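Local coordinates for protein protease Do-like 2, chloroplastic (Arabidopsis thaliana, PDB 4FLN) that acts as a chloroplast serine protease of the Deg/HtrA family, making the primary cut in the photodamaged D1 protein of photosystem II, at residues L456-E468 and Y473-A485. Sequence-based numbering, arbitrary orientation.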
ATOM      1  N   LEU B 456      49.789   3.439  -6.537  1.00 58.68           N
ATOM      2  CA  LEU B 456      50.145   4.845  -6.631  1.00 51.24           C
ATOM      3  C   LEU B 456      50.242   5.473  -5.248  1.00 54.37           C
ATOM      4  O   LEU B 456      51.119   6.291  -4.992  1.00 55.41           O
ATOM      5  CB  LEU B 456      49.159   5.595  -7.530  1.00 55.97           C
ATOM      6  CG  LEU B 456      49.258   5.199  -9.009  1.00 59.50           C
ATOM      7  CD1 LEU B 456      48.233   5.915  -9.868  1.00 50.61           C
ATOM      8  CD2 LEU B 456      50.652   5.481  -9.518  1.00 58.32           C
ATOM      9  N   ILE B 457      49.350   5.078  -4.349  1.00 58.80           N
ATOM     10  CA  ILE B 457      49.409   5.559  -2.976  1.00 55.38           C
ATOM     11  C   ILE B 457      50.744   5.185  -2.353  1.00 62.08           C
ATOM     12  O   ILE B 457      51.410   6.024  -1.744  1.00 66.69           O
ATOM     13  CB  ILE B 457      48.290   4.967  -2.107  1.00 51.68           C
ATOM     14  CG1 ILE B 457      47.009   5.783  -2.247  1.00 55.05           C
ATOM     15  CG2 ILE B 457      48.705   4.961  -0.650  1.00 49.78           C
ATOM     16  CD1 ILE B 457      46.534   5.940  -3.654  1.00 59.15           C
ATOM     17  N   ASP B 458      51.135   3.923  -2.512  1.00 61.62           N
ATOM     18  CA  ASP B 458      52.365   3.422  -1.903  1.00 69.10           C
ATOM     19  C   ASP B 458      53.638   4.036  -2.506  1.00 71.52           C
ATOM     20  O   ASP B 458      54.635   4.221  -1.812  1.00 71.23           O
ATOM     21  CB  ASP B 458      52.425   1.894  -1.980  1.00 74.77           C
ATOM     22  CG  ASP B 458      51.245   1.223  -1.293  1.00 77.35           C
ATOM     23  OD1 ASP B 458      50.544   1.892  -0.501  1.00 81.68           O
ATOM     24  OD2 ASP B 458      51.024   0.019  -1.543  1.00 70.22           O
ATOM     25  N   MET B 459      53.603   4.352  -3.793  1.00 71.99           N
ATOM     26  CA  MET B 459      54.742   4.986  -4.440  1.00 68.41           C
ATOM     27  C   MET B 459      54.773   6.491  -4.206  1.00 75.50           C
ATOM     28  O   MET B 459      55.720   7.157  -4.611  1.00 81.73           O
ATOM     29  CB  MET B 459      54.734   4.707  -5.942  1.00 66.22           C
ATOM     30  CG  MET B 459      54.985   3.261  -6.288  1.00 73.10           C
ATOM     31  SD  MET B 459      56.577   2.708  -5.644  1.00130.16           S
ATOM     32  CE  MET B 459      56.442   0.931  -5.856  1.00124.78           C
ATOM     33  N   CYS B 460      53.746   7.036  -3.561  1.00 78.15           N
ATOM     34  CA  CYS B 460      53.646   8.488  -3.440  1.00 80.15           C
ATOM     35  C   CYS B 460      54.537   9.035  -2.333  1.00 74.95           C
ATOM     36  O   CYS B 460      54.371   8.702  -1.159  1.00 77.38           O
ATOM     37  CB  CYS B 460      52.194   8.919  -3.196  1.00 85.34           C
ATOM     38  SG  CYS B 460      51.935  10.725  -3.186  1.00 66.14           S
ATOM     39  N   LYS B 461      55.503   9.853  -2.729  1.00 67.40           N
ATOM     40  CA  LYS B 461      56.326  10.593  -1.783  1.00 72.34           C
ATOM     41  C   LYS B 461      55.911  12.063  -1.668  1.00 74.34           C
ATOM     42  O   LYS B 461      56.536  12.829  -0.932  1.00 63.97           O
ATOM     43  CB  LYS B 461      57.817  10.448  -2.128  1.00 74.94           C
ATOM     44  CG  LYS B 461      58.118   9.277  -3.070  1.00 85.65           C
ATOM     45  CD  LYS B 461      59.553   8.765  -2.971  1.00 86.47           C
ATOM     46  CE  LYS B 461      59.764   7.981  -1.685  1.00 85.82           C
ATOM     47  NZ  LYS B 461      58.625   7.053  -1.420  1.00 80.56           N
ATOM     48  N   ASP B 462      54.865  12.454  -2.399  1.00 79.05           N
ATOM     49  CA  ASP B 462      54.552  13.876  -2.581  1.00 70.39           C
ATOM     50  C   ASP B 462      53.937  14.547  -1.377  1.00 71.37           C
ATOM     51  O   ASP B 462      53.540  13.896  -0.414  1.00 71.40           O
ATOM     52  CB  ASP B 462      53.588  14.065  -3.745  1.00 70.25           C
ATOM     53  CG  ASP B 462      54.283  14.047  -5.076  1.00 77.70           C
ATOM     54  OD1 ASP B 462      55.425  14.563  -5.141  1.00 84.72           O
ATOM     55  OD2 ASP B 462      53.686  13.517  -6.047  1.00 62.66           O
ATOM     56  N   LYS B 463      53.791  15.861  -1.483  1.00 75.44           N
ATOM     57  CA  LYS B 463      53.324  16.672  -0.372  1.00 73.64           C
ATOM     58  C   LYS B 463      51.870  16.337  -0.100  1.00 66.42           C
ATOM     59  O   LYS B 463      51.488  16.032   1.028  1.00 62.13           O
ATOM     60  CB  LYS B 463      53.485  18.157  -0.707  1.00 77.22           C
ATOM     61  CG  LYS B 463      52.876  19.121   0.306  1.00 80.66           C
ATOM     62  CD  LYS B 463      53.422  18.912   1.708  1.00 82.53           C
ATOM     63  CE  LYS B 463      52.966  20.024   2.643  1.00 85.85           C
ATOM     64  NZ  LYS B 463      53.399  19.789   4.049  1.00 87.93           N
ATOM     65  N   TYR B 464      51.069  16.368  -1.159  1.00 59.17           N
ATOM     66  CA  TYR B 464      49.643  16.135  -1.031  1.00 56.08           C
ATOM     67  C   TYR B 464      49.167  14.874  -1.752  1.00 61.94           C
ATOM     68  O   TYR B 464      49.772  14.413  -2.724  1.00 60.90           O
ATOM     69  CB  TYR B 464      48.869  17.342  -1.555  1.00 60.85           C
ATOM     70  CG  TYR B 464      49.218  18.649  -0.879  1.00 65.60           C
ATOM     71  CD1 TYR B 464      49.944  19.628  -1.547  1.00 64.51           C
ATOM     72  CD2 TYR B 464      48.813  18.906   0.422  1.00 70.08           C
ATOM     73  CE1 TYR B 464      50.261  20.821  -0.939  1.00 68.65           C
ATOM     74  CE2 TYR B 464      49.124  20.095   1.042  1.00 81.16           C
ATOM     75  CZ  TYR B 464      49.849  21.052   0.360  1.00 79.86           C
ATOM     76  OH  TYR B 464      50.160  22.241   0.984  1.00 81.17           O
ATOM     77  N   LEU B 465      48.074  14.316  -1.253  1.00 62.93           N
ATOM     78  CA  LEU B 465      47.342  13.300  -1.981  1.00 56.62           C
ATOM     79  C   LEU B 465      46.192  14.004  -2.689  1.00 56.26           C
ATOM     80  O   LEU B 465      45.257  14.481  -2.044  1.00 64.63           O
ATOM     81  CB  LEU B 465      46.810  12.243  -1.009  1.00 55.49           C
ATOM     82  CG  LEU B 465      47.864  11.436  -0.236  1.00 54.44           C
ATOM     83  CD1 LEU B 465      47.212  10.507   0.775  1.00 42.23           C
ATOM     84  CD2 LEU B 465      48.752  10.641  -1.182  1.00 53.65           C
ATOM     85  N   VAL B 466      46.261  14.084  -4.014  1.00 49.69           N
ATOM     86  CA  VAL B 466      45.223  14.781  -4.772  1.00 52.38           C
ATOM     87  C   VAL B 466      44.280  13.824  -5.513  1.00 53.10           C
ATOM     88  O   VAL B 466      44.693  13.109  -6.418  1.00 65.56           O
ATOM     89  CB  VAL B 466      45.826  15.794  -5.777  1.00 44.46           C
ATOM     90  CG1 VAL B 466      44.728  16.544  -6.488  1.00 37.26           C
ATOM     91  CG2 VAL B 466      46.740  16.766  -5.067  1.00 36.65           C
ATOM     92  N   PHE B 467      43.011  13.824  -5.120  1.00 45.90           N
ATOM     93  CA  PHE B 467      42.010  12.972  -5.743  1.00 38.77           C
ATOM     94  C   PHE B 467      41.042  13.801  -6.567  1.00 46.31           C
ATOM     95  O   PHE B 467      40.307  14.611  -6.015  1.00 53.44           O
ATOM     96  CB  PHE B 467      41.222  12.225  -4.671  1.00 38.65           C
ATOM     97  CG  PHE B 467      42.053  11.270  -3.853  1.00 51.20           C
ATOM     98  CD1 PHE B 467      42.539  11.643  -2.605  1.00 48.58           C
ATOM     99  CD2 PHE B 467      42.337   9.991  -4.325  1.00 42.07           C
ATOM    100  CE1 PHE B 467      43.295  10.768  -1.847  1.00 42.76           C
ATOM    101  CE2 PHE B 467      43.095   9.118  -3.573  1.00 41.42           C
ATOM    102  CZ  PHE B 467      43.578   9.510  -2.329  1.00 43.55           C
ATOM    103  N   GLU B 468      41.035  13.610  -7.882  1.00 41.66           N
ATOM    104  CA  GLU B 468      40.026  14.245  -8.725  1.00 42.21           C
ATOM    105  C   GLU B 468      38.866  13.298  -8.992  1.00 40.73           C
ATOM    106  O   GLU B 468      39.060  12.207  -9.513  1.00 52.00           O
ATOM    107  CB  GLU B 468      40.625  14.718 -10.047  1.00 47.20           C
ATOM    108  CG  GLU B 468      41.551  15.909  -9.906  1.00 68.22           C
ATOM    109  CD  GLU B 468      42.350  16.180 -11.172  1.00 83.69           C
ATOM    110  OE1 GLU B 468      43.542  16.562 -11.054  1.00 78.61           O
ATOM    111  OE2 GLU B 468      41.785  16.004 -12.278  1.00 83.95           O
ATOM    112  N   TYR B 473      35.057  17.602  -8.789  1.00 50.42           N
ATOM    113  CA  TYR B 473      35.384  17.758  -7.375  1.00 44.22           C
ATOM    114  C   TYR B 473      36.817  17.272  -7.090  1.00 46.64           C
ATOM    115  O   TYR B 473      37.253  16.261  -7.639  1.00 48.41           O
ATOM    116  CB  TYR B 473      34.390  16.957  -6.537  1.00 29.77           C
ATOM    117  CG  TYR B 473      34.405  17.293  -5.066  1.00 45.85           C
ATOM    118  CD1 TYR B 473      33.439  18.122  -4.516  1.00 55.23           C
ATOM    119  CD2 TYR B 473      35.384  16.782  -4.221  1.00 58.09           C
ATOM    120  CE1 TYR B 473      33.439  18.437  -3.168  1.00 61.99           C
ATOM    121  CE2 TYR B 473      35.397  17.091  -2.865  1.00 66.15           C
ATOM    122  CZ  TYR B 473      34.419  17.922  -2.343  1.00 73.19           C
ATOM    123  OH  TYR B 473      34.411  18.242  -0.997  1.00 77.49           O
ATOM    124  N   VAL B 474      37.549  18.001  -6.247  1.00 46.30           N
ATOM    125  CA  VAL B 474      38.919  17.629  -5.874  1.00 46.47           C
ATOM    126  C   VAL B 474      39.137  17.561  -4.368  1.00 55.22           C
ATOM    127  O   VAL B 474      38.938  18.543  -3.660  1.00 71.48           O
ATOM    128  CB  VAL B 474      39.974  18.612  -6.439  1.00 45.52           C
ATOM    129  CG1 VAL B 474      39.435  20.027  -6.459  1.00 52.09           C
ATOM    130  CG2 VAL B 474      41.234  18.563  -5.595  1.00 46.57           C
ATOM    131  N   ALA B 475      39.570  16.406  -3.880  1.00 54.41           N
ATOM    132  CA  ALA B 475      39.926  16.276  -2.476  1.00 52.88           C
ATOM    133  C   ALA B 475      41.432  16.299  -2.337  1.00 54.12           C
ATOM    134  O   ALA B 475      42.125  15.464  -2.915  1.00 57.09           O
ATOM    135  CB  ALA B 475      39.380  14.991  -1.906  1.00 53.63           C
ATOM    136  N   VAL B 476      41.944  17.255  -1.575  1.00 42.20           N
ATOM    137  CA  VAL B 476      43.368  17.287  -1.318  1.00 51.73           C
ATOM    138  C   VAL B 476      43.617  16.915   0.124  1.00 56.42           C
ATOM    139  O   VAL B 476      42.909  17.374   1.019  1.00 47.27           O
ATOM    140  CB  VAL B 476      43.993  18.664  -1.623  1.00 51.26           C
ATOM    141  CG1 VAL B 476      45.313  18.815  -0.894  1.00 49.67           C
ATOM    142  CG2 VAL B 476      44.193  18.834  -3.120  1.00 45.26           C
ATOM    143  N   LEU B 477      44.619  16.069   0.335  1.00 58.47           N
ATOM    144  CA  LEU B 477      45.001  15.655   1.674  1.00 57.72           C
ATOM    145  C   LEU B 477      46.503  15.698   1.822  1.00 62.86           C
ATOM    146  O   LEU B 477      47.227  15.545   0.840  1.00 67.73           O
ATOM    147  CB  LEU B 477      44.493  14.250   1.962  1.00 58.90           C
ATOM    148  CG  LEU B 477      42.972  14.209   2.039  1.00 60.54           C
ATOM    149  CD1 LEU B 477      42.411  13.327   0.942  1.00 61.79           C
ATOM    150  CD2 LEU B 477      42.546  13.730   3.405  1.00 64.33           C
ATOM    151  N   GLU B 478      46.967  15.911   3.049  1.00 66.55           N
ATOM    152  CA  GLU B 478      48.401  15.944   3.327  1.00 74.51           C
ATOM    153  C   GLU B 478      48.948  14.552   3.676  1.00 68.56           C
ATOM    154  O   GLU B 478      48.474  13.905   4.614  1.00 56.10           O
ATOM    155  CB  GLU B 478      48.696  16.932   4.452  1.00 81.28           C
ATOM    156  CG  GLU B 478      50.017  17.640   4.294  1.00 95.52           C
ATOM    157  CD  GLU B 478      50.535  18.209   5.599  1.00107.58           C
ATOM    158  OE1 GLU B 478      51.749  18.056   5.864  1.00112.66           O
ATOM    159  OE2 GLU B 478      49.733  18.806   6.353  1.00105.13           O
ATOM    160  N   ARG B 479      49.953  14.099   2.925  1.00 69.80           N
ATOM    161  CA  ARG B 479      50.483  12.741   3.089  1.00 72.62           C
ATOM    162  C   ARG B 479      50.844  12.371   4.524  1.00 75.15           C
ATOM    163  O   ARG B 479      50.353  11.372   5.051  1.00 71.69           O
ATOM    164  CB  ARG B 479      51.697  12.505   2.185  1.00 70.27           C
ATOM    165  CG  ARG B 479      51.360  11.815   0.876  1.00 76.19           C
ATOM    166  CD  ARG B 479      52.592  11.284   0.165  1.00 70.18           C
ATOM    167  NE  ARG B 479      53.372  10.415   1.032  1.00 73.20           N
ATOM    168  CZ  ARG B 479      54.556  10.739   1.533  1.00 73.81           C
ATOM    169  NH1 ARG B 479      55.104  11.907   1.243  1.00 70.02           N
ATOM    170  NH2 ARG B 479      55.200   9.888   2.315  1.00 75.82           N
ATOM    171  N   GLU B 480      51.700  13.172   5.153  1.00 76.91           N
ATOM    172  CA  GLU B 480      52.263  12.795   6.445  1.00 79.38           C
ATOM    173  C   GLU B 480      51.192  12.702   7.530  1.00 77.86           C
ATOM    174  O   GLU B 480      51.206  11.779   8.349  1.00 85.98           O
ATOM    175  CB  GLU B 480      53.391  13.753   6.854  1.00 82.06           C
ATOM    176  N   ALA B 481      50.263  13.650   7.524  1.00 65.31           N
ATOM    177  CA  ALA B 481      49.175  13.652   8.496  1.00 69.48           C
ATOM    178  C   ALA B 481      48.221  12.479   8.276  1.00 76.82           C
ATOM    179  O   ALA B 481      47.676  11.930   9.233  1.00 85.88           O
ATOM    180  CB  ALA B 481      48.415  14.977   8.447  1.00 63.52           C
ATOM    181  N   SER B 482      48.014  12.104   7.016  1.00 70.56           N
ATOM    182  CA  SER B 482      47.161  10.965   6.693  1.00 70.86           C
ATOM    183  C   SER B 482      47.696   9.694   7.327  1.00 75.58           C
ATOM    184  O   SER B 482      46.939   8.881   7.855  1.00 85.25           O
ATOM    185  CB  SER B 482      47.052  10.773   5.181  1.00 69.88           C
ATOM    186  OG  SER B 482      46.193  11.738   4.606  1.00 77.88           O
ATOM    187  N   ASN B 483      49.009   9.525   7.270  1.00 72.05           N
ATOM    188  CA  ASN B 483      49.637   8.340   7.823  1.00 73.16           C
ATOM    189  C   ASN B 483      49.508   8.275   9.340  1.00 72.82           C
ATOM    190  O   ASN B 483      49.097   7.253   9.885  1.00 75.65           O
ATOM    191  CB  ASN B 483      51.090   8.247   7.359  1.00 75.69           C
ATOM    192  CG  ASN B 483      51.199   7.995   5.862  1.00 75.86           C
ATOM    193  OD1 ASN B 483      51.744   8.807   5.114  1.00 70.53           O
ATOM    194  ND2 ASN B 483      50.662   6.867   5.419  1.00 82.33           N
ATOM    195  N   SER B 484      49.830   9.376  10.014  1.00 72.14           N
ATOM    196  CA  SER B 484      49.681   9.473  11.466  1.00 71.90           C
ATOM    197  C   SER B 484      48.266   9.124  11.916  1.00 77.59           C
ATOM    198  O   SER B 484      48.065   8.586  13.007  1.00 89.48           O
ATOM    199  CB  SER B 484      50.018  10.885  11.954  1.00 69.49           C
ATOM    200  OG  SER B 484      51.240  11.349  11.410  1.00 76.50           O
ATOM    201  N   ALA B 485      47.283   9.446  11.081  1.00 63.82           N
ATOM    202  CA  ALA B 485      45.887   9.241  11.446  1.00 63.68           C
ATOM    203  C   ALA B 485      45.457   7.796  11.235  1.00 75.03           C
ATOM    204  O   ALA B 485      44.460   7.352  11.805  1.00 77.39           O
ATOM    205  CB  ALA B 485      44.981  10.193  10.668  1.00 57.66           C
TER
HETATM  206  O   HOH W   1      52.777  15.025   3.974  1.00 49.16           O
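R479, L465 and L477 carry the contact, in an antiparallel beta hairpin of the second PDZ domain whose returning strand 474-478 runs straight into the helix starting at R479. The strand axes lie 164° apart, and two hydrogen-bonded pairs, L465 with L477 and F467 with A475, fix the register; L477 N reaches L465 O at 2.9 Å. On the face bearing L465, F467 and L477, L477 CD1 meets the edge of the F467 ring, 3.9 Å from CE1, while F442 of strand 437-442 packs edge-to-face against that ring. With CG anti to the carbonyl carbon (chi1 -63°), the L465 side chain extends so that its CD2 meets R479 CG at 3.5 Å, the two side chains crossing nearly at right angles. Beyond this, the R479 chain bends at chi3 (54°), which sets one face of the guanidinium against the 460-462 loop, K461 CA lying 3.5 Å from its plane, offset toward the rim. A leucine in its place would probably leave K461 CA without the flat group that packs against it. On the opposite sheet face, V476 packs on A266 of the second subunit; beside E478 on that face, K463 closes a salt bridge, K463 NZ 3.0 Å from E478 OE1, approached from above the carboxylate plane.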